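Local atomic coordinates of minor fimbrium tip subunit Mfa3 (Porphyromonas gingivalis ATCC 33277, PDB entry 5NF4), a protein that forms part of the tip of the minor fimbriae, the surface filaments by which this periodontal pathogen builds biofilms and adheres to host cells and other bacteria. Residues D67-L72 / V190-V195; P147-N152 / G158-R163; L43-R48 / F113-N118. All coordinates share one frame; numbering follows the deposited sequence.

In the fold
The three contacts illustrate how a beta-rich fimbrial subunit is held together between strands as well as along them. Contacts 1 and 3 lie side by side, their centres about 8 Å apart, and share one apolar interior: Leu192 and Val190 touch Phe115, and Leu72 touches Ala47. Backbone bonding joins them too, Val190 N lying 2.8 Å from Asn46 O. Contact 2, centred about 10 Å from contact 1 and 18 Å from contact 3, enters through strand 161-170, which runs between strands 109-117 and 180-205. Asn118 ties all three together by bonding to Arg68, His70 and Phe159. A sulfate ion, probably from the crystallisation liquor, marks the outer side of contact 1 at Lys191.

Contact 1: D67-L72 / V190-V195; sequences DRVHSL and VKLQRV. With SO4 (sulfate ion), chain D.
A small apolar core closed at one end by a salt bridge joins segment 67-72, the lead-in to strand 71-78, to segment 190-195 within the long strand 180-205. The backbones stay about 9 Å apart, as the CA atoms of Val69 and Leu192 show at 9.3 Å, so side chains alone span the gap. Leu192 does most of the work: its CD1 methyl meets Leu72 CD1 at 4.0 Å and Val69 CG2 at 4.2 Å, while its other methyl, CD2, lies against the same Leu72 branch. Met161 of the neighbouring strand 161-170 and Phe115 of strand 109-117 also pack on Leu192, placing the cluster in the interior of a probable beta-sandwich.

The polar end belongs to Asp67 and Arg194. Although the CB of Asp67 points away, a chi1 of -55° sets the carboxylate beside its own backbone N and lets OD1 reach Arg194 NH2 at 2.6 Å. The oxygen comes in at the guanidinium edge, but the carboxylate is turned 65° from the guanidinium plane and the N-H...O angle is only 120°, making this a close ion pair with a weak hydrogen bond. On the outward side, Lys191 NZ donates to sulfate O1 at 2.9 Å.

Arg194 is fixed from several directions: NE bonds to Glu66 O and NH1 to Asn323 and Ala50. With its guanidinium so held, the buried positive charge is probably balanced in large part by Asp67.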
loop_
_atom_site.group_PDB
_atom_site.type_symbol
_atom_site.label_atom_id
_atom_site.label_comp_id
_atom_site.label_asym_id
_atom_site.label_seq_id
_atom_site.Cartn_x
_atom_site.Cartn_y
_atom_site.Cartn_z
ATOM N N ASP A 67 -0.191 -5.716 10.024
ATOM C CA ASP A 67 -0.184 -7.017 9.345
ATOM C C ASP A 67 -1.500 -7.777 9.443
ATOM O O ASP A 67 -1.636 -8.865 8.884
ATOM C CB ASP A 67 0.929 -7.880 9.947
ATOM C CG ASP A 67 2.275 -7.198 9.906
ATOM O OD1 ASP A 67 2.528 -6.441 8.946
ATOM O OD2 ASP A 67 3.082 -7.411 10.831
ATOM N N ARG A 68 -2.455 -7.238 10.184
ATOM C CA ARG A 68 -3.652 -8.004 10.512
ATOM C C ARG A 68 -4.593 -8.053 9.341
ATOM O O ARG A 68 -4.847 -7.042 8.692
ATOM C CB ARG A 68 -4.365 -7.410 11.725
ATOM C CG ARG A 68 -3.800 -7.880 13.046
ATOM C CD ARG A 68 -4.559 -7.313 14.230
ATOM N NE ARG A 68 -3.841 -7.544 15.484
ATOM C CZ ARG A 68 -4.375 -7.419 16.694
ATOM N NH1 ARG A 68 -5.652 -7.081 16.839
ATOM N NH2 ARG A 68 -3.628 -7.653 17.767
ATOM N N VAL A 69 -5.091 -9.256 9.066
ATOM C CA VAL A 69 -6.092 -9.451 8.050
ATOM C C VAL A 69 -7.366 -9.886 8.757
ATOM O O VAL A 69 -7.502 -11.045 9.141
ATOM C CB VAL A 69 -5.672 -10.510 7.015
ATOM C CG1 VAL A 69 -6.714 -10.588 5.907
ATOM C CG2 VAL A 69 -4.288 -10.183 6.440
ATOM N N HIS A 70 -8.299 -8.946 8.872
ATOM C CA HIS A 70 -9.556 -9.121 9.605
ATOM C C HIS A 70 -10.637 -9.811 8.788
ATOM O O HIS A 70 -11.474 -10.524 9.325
ATOM C CB HIS A 70 -10.077 -7.755 10.048
ATOM C CG HIS A 70 -9.193 -7.085 11.048
ATOM N ND1 HIS A 70 -8.182 -6.221 10.684
ATOM C CD2 HIS A 70 -9.144 -7.185 12.396
ATOM C CE1 HIS A 70 -7.566 -5.801 11.776
ATOM N NE2 HIS A 70 -8.126 -6.375 12.827
ATOM N N SER A 71 -10.630 -9.540 7.497
ATOM C CA SER A 71 -11.515 -10.220 6.564
ATOM C C SER A 71 -10.795 -10.422 5.256
ATOM O O SER A 71 -9.909 -9.657 4.900
ATOM C CB SER A 71 -12.800 -9.431 6.335
ATOM O OG SER A 71 -12.528 -8.241 5.607
ATOM N N LEU A 72 -11.193 -11.455 4.526
ATOM C CA LEU A 72 -10.587 -11.767 3.251
ATOM C C LEU A 72 -11.620 -12.369 2.309
ATOM O O LEU A 72 -12.179 -13.420 2.609
ATOM C CB LEU A 72 -9.426 -12.750 3.447
ATOM C CG LEU A 72 -8.731 -13.200 2.159
ATOM C CD1 LEU A 72 -8.037 -12.016 1.487
ATOM C CD2 LEU A 72 -7.772 -14.347 2.439
ATOM N N VAL A 190 -0.490 -17.074 -1.253
ATOM C CA VAL A 190 -1.074 -15.823 -1.690
ATOM C C VAL A 190 -0.509 -14.737 -0.779
ATOM O O VAL A 190 -0.624 -14.842 0.437
ATOM C CB VAL A 190 -2.611 -15.842 -1.604
ATOM C CG1 VAL A 190 -3.207 -14.448 -1.849
ATOM C CG2 VAL A 190 -3.171 -16.820 -2.604
ATOM N N LYS A 191 0.046 -13.685 -1.373
ATOM C CA LYS A 191 0.719 -12.630 -0.620
ATOM C C LYS A 191 -0.005 -11.335 -0.911
ATOM O O LYS A 191 0.067 -10.778 -2.018
ATOM C CB LYS A 191 2.189 -12.526 -1.005
ATOM C CG LYS A 191 3.027 -13.753 -0.655
ATOM C CD LYS A 191 4.165 -13.934 -1.660
ATOM C CE LYS A 191 4.889 -15.250 -1.463
ATOM N NZ LYS A 191 6.100 -15.342 -2.321
ATOM N N LEU A 192 -0.720 -10.858 0.094
ATOM C CA LEU A 192 -1.560 -9.684 -0.072
ATOM C C LEU A 192 -0.695 -8.446 -0.002
ATOM O O LEU A 192 0.245 -8.409 0.792
ATOM C CB LEU A 192 -2.630 -9.644 1.012
ATOM C CG LEU A 192 -3.524 -10.895 1.052
ATOM C CD1 LEU A 192 -4.302 -10.982 2.367
ATOM C CD2 LEU A 192 -4.469 -10.855 -0.123
ATOM N N GLN A 193 -0.999 -7.463 -0.838
ATOM C CA GLN A 193 -0.270 -6.188 -0.825
ATOM C C GLN A 193 -1.128 -5.123 -0.213
ATOM O O GLN A 193 -2.273 -4.947 -0.634
ATOM C CB GLN A 193 0.132 -5.770 -2.232
ATOM C CG GLN A 193 1.222 -6.655 -2.783
ATOM C CD GLN A 193 1.406 -6.491 -4.278
ATOM O OE1 GLN A 193 0.732 -5.677 -4.913
ATOM N NE2 GLN A 193 2.326 -7.260 -4.847
ATOM N N ARG A 194 -0.582 -4.394 0.759
ATOM C CA ARG A 194 -1.297 -3.242 1.306
ATOM C C ARG A 194 -1.451 -2.173 0.224
ATOM O O ARG A 194 -0.599 -2.075 -0.664
ATOM C CB ARG A 194 -0.548 -2.658 2.516
ATOM C CG ARG A 194 -0.364 -3.665 3.653
ATOM C CD ARG A 194 0.692 -3.205 4.639
ATOM N NE ARG A 194 1.048 -4.245 5.614
ATOM C CZ ARG A 194 1.996 -5.157 5.436
ATOM N NH1 ARG A 194 2.694 -5.193 4.310
ATOM N NH2 ARG A 194 2.230 -6.054 6.386
ATOM N N VAL A 195 -2.515 -1.369 0.333
ATOM C CA VAL A 195 -2.806 -0.297 -0.635
ATOM C C VAL A 195 -2.071 0.995 -0.267
ATOM O O VAL A 195 -2.103 1.958 -1.042
ATOM C CB VAL A 195 -4.339 -0.027 -0.736
ATOM C CG1 VAL A 195 -5.051 -1.318 -1.159
ATOM C CG2 VAL A 195 -4.901 0.517 0.583
HETATM S S SO4 D . 6.524 -18.457 -0.893
HETATM O O1 SO4 D . 7.309 -17.297 -0.483
HETATM O O2 SO4 D . 5.108 -18.189 -0.680
HETATM O O3 SO4 D . 6.759 -18.741 -2.306
HETATM O O4 SO4 D . 6.925 -19.603 -0.081
#

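Contact 2: P147-N152 / G158-R163; sequences PIHYHN and GFPMSR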
loop_
_atom_site.group_PDB
_atom_site.type_symbol
_atom_site.label_atom_id
_atom_site.label_comp_id
_atom_site.label_asym_id
_atom_site.label_seq_id
_atom_site.Cartn_x
_atom_site.Cartn_y
_atom_site.Cartn_z
ATOM N N PRO A 147 -9.709 8.006 7.579
ATOM C CA PRO A 147 -8.830 9.001 8.224
ATOM C C PRO A 147 -7.787 8.417 9.212
ATOM O O PRO A 147 -6.648 8.912 9.303
ATOM C CB PRO A 147 -9.818 9.900 8.970
ATOM C CG PRO A 147 -11.064 9.835 8.118
ATOM C CD PRO A 147 -11.133 8.382 7.671
ATOM N N ILE A 148 -8.174 7.391 9.953
ATOM C CA ILE A 148 -7.246 6.852 10.940
ATOM C C ILE A 148 -6.048 6.153 10.249
ATOM O O ILE A 148 -4.960 6.084 10.831
ATOM C CB ILE A 148 -7.968 5.897 11.918
ATOM C CG1 ILE A 148 -7.103 5.666 13.163
ATOM C CG2 ILE A 148 -8.283 4.565 11.315
ATOM C CD1 ILE A 148 -6.803 6.925 13.971
ATOM N N HIS A 149 -6.222 5.699 9.016
ATOM C CA HIS A 149 -5.164 4.941 8.353
ATOM C C HIS A 149 -3.991 5.777 7.861
ATOM O O HIS A 149 -2.965 5.212 7.502
ATOM C CB HIS A 149 -5.738 4.112 7.194
ATOM C CG HIS A 149 -6.470 2.911 7.678
ATOM N ND1 HIS A 149 -7.461 2.282 6.956
ATOM C CD2 HIS A 149 -6.392 2.254 8.862
ATOM C CE1 HIS A 149 -7.926 1.258 7.657
ATOM N NE2 HIS A 149 -7.295 1.224 8.820
ATOM N N TYR A 150 -4.089 7.110 7.879
ATOM C CA TYR A 150 -2.893 7.907 7.640
ATOM C C TYR A 150 -1.973 7.893 8.873
ATOM O O TYR A 150 -0.806 8.338 8.824
ATOM C CB TYR A 150 -3.273 9.360 7.266
ATOM C CG TYR A 150 -4.034 9.515 5.970
ATOM C CD1 TYR A 150 -3.377 9.676 4.759
ATOM C CD2 TYR A 150 -5.425 9.530 5.950
ATOM C CE1 TYR A 150 -4.094 9.803 3.576
ATOM C CE2 TYR A 150 -6.130 9.668 4.767
ATOM C CZ TYR A 150 -5.454 9.817 3.589
ATOM O OH TYR A 150 -6.167 9.941 2.424
ATOM N N HIS A 151 -2.513 7.441 10.006
ATOM C CA HIS A 151 -1.773 7.377 11.240
ATOM C C HIS A 151 -1.391 5.974 11.667
ATOM O O HIS A 151 -0.287 5.745 12.143
ATOM C CB HIS A 151 -2.580 7.990 12.384
ATOM C CG HIS A 151 -2.903 9.434 12.197
ATOM N ND1 HIS A 151 -1.968 10.433 12.363
ATOM C CD2 HIS A 151 -4.062 10.052 11.868
ATOM C CE1 HIS A 151 -2.541 11.605 12.151
ATOM N NE2 HIS A 151 -3.805 11.400 11.838
ATOM N N ASN A 152 -2.330 5.046 11.555
ATOM C CA ASN A 152 -2.075 3.668 11.980
ATOM C C ASN A 152 -3.248 2.779 11.667
ATOM O O ASN A 152 -4.364 3.243 11.512
ATOM C CB ASN A 152 -1.772 3.589 13.494
ATOM C CG ASN A 152 -2.779 4.355 14.323
ATOM O OD1 ASN A 152 -2.540 5.497 14.694
ATOM N ND2 ASN A 152 -3.917 3.736 14.600
ATOM N N GLY A 158 -7.988 -2.834 9.966
ATOM C CA GLY A 158 -6.737 -3.044 9.272
ATOM C C GLY A 158 -6.681 -2.286 7.976
ATOM O O GLY A 158 -7.715 -1.809 7.466
ATOM N N PHE A 159 -5.480 -2.199 7.407
ATOM C CA PHE A 159 -5.274 -1.576 6.092
ATOM C C PHE A 159 -5.914 -2.402 4.998
ATOM O O PHE A 159 -5.761 -3.616 5.002
ATOM C CB PHE A 159 -3.772 -1.450 5.763
ATOM C CG PHE A 159 -3.011 -0.520 6.635
ATOM C CD1 PHE A 159 -3.414 0.800 6.812
ATOM C CD2 PHE A 159 -1.832 -0.938 7.219
ATOM C CE1 PHE A 159 -2.677 1.656 7.614
ATOM C CE2 PHE A 159 -1.102 -0.105 7.999
ATOM C CZ PHE A 159 -1.528 1.213 8.204
ATOM N N PRO A 160 -6.601 -1.774 4.027
ATOM C CA PRO A 160 -7.003 -2.545 2.843
ATOM C C PRO A 160 -5.824 -3.194 2.160
ATOM O O PRO A 160 -4.743 -2.604 2.073
ATOM C CB PRO A 160 -7.653 -1.502 1.923
ATOM C CG PRO A 160 -8.110 -0.394 2.870
ATOM C CD PRO A 160 -7.050 -0.370 3.962
ATOM N N MET A 161 -6.027 -4.431 1.697
ATOM C CA MET A 161 -4.989 -5.173 0.977
ATOM C C MET A 161 -5.626 -5.924 -0.182
ATOM O O MET A 161 -6.830 -6.187 -0.183
ATOM C CB MET A 161 -4.262 -6.159 1.879
ATOM C CG MET A 161 -3.946 -5.655 3.239
ATOM S SD MET A 161 -3.025 -6.921 4.118
ATOM C CE MET A 161 -2.868 -6.165 5.740
ATOM N N SER A 162 -4.829 -6.218 -1.198
ATOM C CA SER A 162 -5.334 -7.042 -2.279
ATOM C C SER A 162 -4.254 -7.770 -3.019
ATOM O O SER A 162 -3.053 -7.482 -2.891
ATOM C CB SER A 162 -6.094 -6.170 -3.256
ATOM O OG SER A 162 -5.180 -5.238 -3.815
ATOM N N ARG A 163 -4.691 -8.722 -3.829
ATOM C CA ARG A 163 -3.789 -9.329 -4.778
ATOM C C ARG A 163 -4.637 -9.992 -5.842
ATOM O O ARG A 163 -5.731 -10.460 -5.547
ATOM C CB ARG A 163 -2.870 -10.329 -4.087
ATOM C CG ARG A 163 -1.683 -10.776 -4.929
ATOM C CD ARG A 163 -0.618 -9.725 -5.059
ATOM N NE ARG A 163 0.375 -10.216 -5.995
ATOM C CZ ARG A 163 1.493 -10.846 -5.664
ATOM N NH1 ARG A 163 1.828 -11.025 -4.391
ATOM N NH2 ARG A 163 2.292 -11.284 -6.627
#
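The backbones of His149 and Phe159 approach to 6.9 Å between CA atoms, where the 3-10 turn of 147-150 faces the extended chain leading into strand 161-170. The two rings make an edge-to-face pair, with centroids 5.2 Å apart and planes at 60°. Phe159 presents its edge: CD1 stands over one face of the imidazole, offset toward the rim, and lies 3.8 Å from His149 CG. The next ring atom, CE1, reaches past the imidazole to His149 O, 3.6 Å away and near the plane of the phenyl ring. Further round, CZ approaches the backbone carbon of Asn152. The side chain of His149 starts out toward 158-163, and with chi1 at -75° its ring lies against Phe159 and Gly158.

The motif is a 3-10 turn followed by a short connecting loop, after which the chain runs on, roughly at right angles to the turn, into strand 161-170; the His149 side chain bridges the loop to Phe159 at the entry to that strand. Within the turn, Ile148 O accepts from both His151 N and Asn152 N, at 2.9 Å in each case, tightening its end. Gly158 contributes its carbonyl, whose oxygen is 3.1 Å from His149 CE1; the nearby NE2 is badly angled toward that oxygen and bonds instead to Asn157 O. Pro160 CD makes a van der Waals contact with the imidazole, 4.0 Å from His149 ND1. Phe159 also meets the ring of Tyr252, with planes at about 55°, and packs on Val196, while the Tyr150 ring stacks with Tyr235.

Contact 3: L43-R48 / F113-N118; sequences LLVNAR and FFFVAN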
loop_
_atom_site.group_PDB
_atom_site.type_symbol
_atom_site.label_atom_id
_atom_site.label_comp_id
_atom_site.label_asym_id
_atom_site.label_seq_id
_atom_site.Cartn_x
_atom_site.Cartn_y
_atom_site.Cartn_z
ATOM N N LEU A 43 -8.864 -27.162 -3.789
ATOM C CA LEU A 43 -7.692 -26.311 -3.654
ATOM C C LEU A 43 -7.526 -25.877 -2.223
ATOM O O LEU A 43 -8.488 -25.428 -1.620
ATOM C CB LEU A 43 -7.816 -25.038 -4.499
ATOM C CG LEU A 43 -7.536 -25.027 -5.979
ATOM C CD1 LEU A 43 -7.530 -23.573 -6.440
ATOM C CD2 LEU A 43 -6.231 -25.706 -6.244
ATOM N N LEU A 44 -6.302 -25.974 -1.720
ATOM C CA LEU A 44 -5.926 -25.409 -0.434
ATOM C C LEU A 44 -5.300 -24.042 -0.651
ATOM O O LEU A 44 -4.241 -23.932 -1.264
ATOM C CB LEU A 44 -4.953 -26.326 0.294
ATOM C CG LEU A 44 -4.633 -25.885 1.723
ATOM C CD1 LEU A 44 -5.865 -25.953 2.596
ATOM C CD2 LEU A 44 -3.532 -26.743 2.305
ATOM N N VAL A 45 -5.974 -23.014 -0.149
ATOM C CA VAL A 45 -5.550 -21.627 -0.346
ATOM C C VAL A 45 -4.887 -21.208 0.956
ATOM O O VAL A 45 -5.469 -21.382 2.036
ATOM C CB VAL A 45 -6.745 -20.714 -0.709
ATOM C CG1 VAL A 45 -6.340 -19.223 -0.715
ATOM C CG2 VAL A 45 -7.294 -21.084 -2.068
ATOM N N ASN A 46 -3.639 -20.751 0.865
ATOM C CA ASN A 46 -2.950 -20.138 2.005
ATOM C C ASN A 46 -2.582 -18.711 1.669
ATOM O O ASN A 46 -1.840 -18.478 0.705
ATOM C CB ASN A 46 -1.698 -20.910 2.392
ATOM C CG ASN A 46 -1.273 -20.626 3.824
ATOM O OD1 ASN A 46 -1.303 -19.485 4.283
ATOM N ND2 ASN A 46 -0.918 -21.669 4.546
ATOM N N ALA A 47 -3.122 -17.778 2.451
ATOM C CA ALA A 47 -3.021 -16.342 2.183
ATOM C C ALA A 47 -2.491 -15.609 3.401
ATOM O O ALA A 47 -2.731 -16.008 4.541
ATOM C CB ALA A 47 -4.370 -15.781 1.781
ATOM N N ARG A 48 -1.754 -14.530 3.157
ATOM C CA ARG A 48 -1.119 -13.826 4.238
ATOM C C ARG A 48 -0.692 -12.462 3.721
ATOM O O ARG A 48 -0.537 -12.278 2.513
ATOM C CB ARG A 48 0.073 -14.615 4.766
ATOM C CG ARG A 48 1.145 -14.878 3.748
ATOM C CD ARG A 48 2.413 -15.313 4.444
ATOM N NE ARG A 48 3.420 -15.796 3.506
ATOM C CZ ARG A 48 4.209 -15.013 2.774
ATOM N NH1 ARG A 48 4.113 -13.688 2.851
ATOM N NH2 ARG A 48 5.094 -15.562 1.954
ATOM N N PHE A 113 -7.953 -15.145 -10.138
ATOM C CA PHE A 113 -8.218 -15.144 -8.696
ATOM C C PHE A 113 -8.079 -13.702 -8.199
ATOM O O PHE A 113 -7.089 -13.062 -8.492
ATOM C CB PHE A 113 -7.226 -15.990 -7.938
ATOM C CG PHE A 113 -7.398 -17.484 -8.132
ATOM C CD1 PHE A 113 -7.060 -18.100 -9.335
ATOM C CD2 PHE A 113 -7.858 -18.256 -7.085
ATOM C CE1 PHE A 113 -7.205 -19.472 -9.469
ATOM C CE2 PHE A 113 -8.010 -19.604 -7.221
ATOM C CZ PHE A 113 -7.680 -20.217 -8.408
ATOM N N PHE A 114 -9.049 -13.253 -7.421
ATOM C CA PHE A 114 -9.015 -11.913 -6.829
ATOM C C PHE A 114 -9.120 -12.064 -5.328
ATOM O O PHE A 114 -10.021 -12.723 -4.836
ATOM C CB PHE A 114 -10.154 -11.016 -7.333
ATOM C CG PHE A 114 -10.098 -10.722 -8.794
ATOM C CD1 PHE A 114 -10.509 -11.688 -9.716
ATOM C CD2 PHE A 114 -9.660 -9.490 -9.264
ATOM C CE1 PHE A 114 -10.480 -11.423 -11.073
ATOM C CE2 PHE A 114 -9.635 -9.217 -10.626
ATOM C CZ PHE A 114 -10.036 -10.218 -11.545
ATOM N N PHE A 115 -8.225 -11.380 -4.608
ATOM C CA PHE A 115 -8.205 -11.408 -3.164
ATOM C C PHE A 115 -8.298 -9.962 -2.664
ATOM O O PHE A 115 -7.523 -9.109 -3.092
ATOM C CB PHE A 115 -6.934 -12.053 -2.615
ATOM C CG PHE A 115 -6.834 -13.531 -2.907
ATOM C CD1 PHE A 115 -6.264 -13.979 -4.085
ATOM C CD2 PHE A 115 -7.334 -14.447 -2.010
ATOM C CE1 PHE A 115 -6.168 -15.327 -4.354
ATOM C CE2 PHE A 115 -7.247 -15.818 -2.258
ATOM C CZ PHE A 115 -6.666 -16.259 -3.430
ATOM N N VAL A 116 -9.253 -9.728 -1.772
ATOM C CA VAL A 116 -9.515 -8.389 -1.209
ATOM C C VAL A 116 -9.639 -8.527 0.309
ATOM O O VAL A 116 -10.481 -9.265 0.787
ATOM C CB VAL A 116 -10.805 -7.772 -1.811
ATOM C CG1 VAL A 116 -11.085 -6.430 -1.201
ATOM C CG2 VAL A 116 -10.632 -7.586 -3.330
ATOM N N ALA A 117 -8.831 -7.773 1.069
ATOM C CA ALA A 117 -8.822 -7.884 2.508
ATOM C C ALA A 117 -9.156 -6.558 3.166
ATOM O O ALA A 117 -8.839 -5.507 2.610
ATOM C CB ALA A 117 -7.472 -8.360 3.009
ATOM N N ASN A 118 -9.835 -6.659 4.307
ATOM C CA ASN A 118 -10.124 -5.505 5.157
ATOM C C ASN A 118 -10.944 -4.406 4.476
ATOM O O ASN A 118 -10.827 -3.233 4.809
ATOM C CB ASN A 118 -8.808 -4.936 5.659
ATOM C CG ASN A 118 -8.081 -5.898 6.572
ATOM O OD1 ASN A 118 -8.704 -6.794 7.149
ATOM N ND2 ASN A 118 -6.770 -5.691 6.753
#
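Apolar contacts between Leu43 and Phe113 and between Val45 and Phe115 join strand 41-49 to strand 109-117 across the protein interior. Alternate residues of each strand face inward, and the strands remain well separated, with 10.9 Å between the CA atoms of Val45 and Phe113. Such packing between strands that are not hydrogen-bonded to each other is consistent with the two-layered beta-sandwich of fimbrillin-type domains.

In the first pair a methyl meets the rim of an aromatic ring. Leu43 CD1 arrives at the edge of Phe113, near the ring plane, and lies 3.9 Å from CZ and 4.1 Å from CE2. In the second, Val45 extends its CG1 branch, set opposite its backbone N by a chi1 of 172°, to within 3.8 Å of Phe115 CE2; its approach to the ring is oblique. In both pairs the aliphatic and aromatic side chains reach toward each other from the two strands.

Segment 43-48 belongs to the propeptide and is paired here with strands 99-106 and 180-205 through backbone hydrogen bonds. Met74 of strand 71-78 touches both Val45 and Phe115, Phe182 stacks on Phe113, and on the other face of strand 109-117 Phe114 and Val116 pack against helix 132-140.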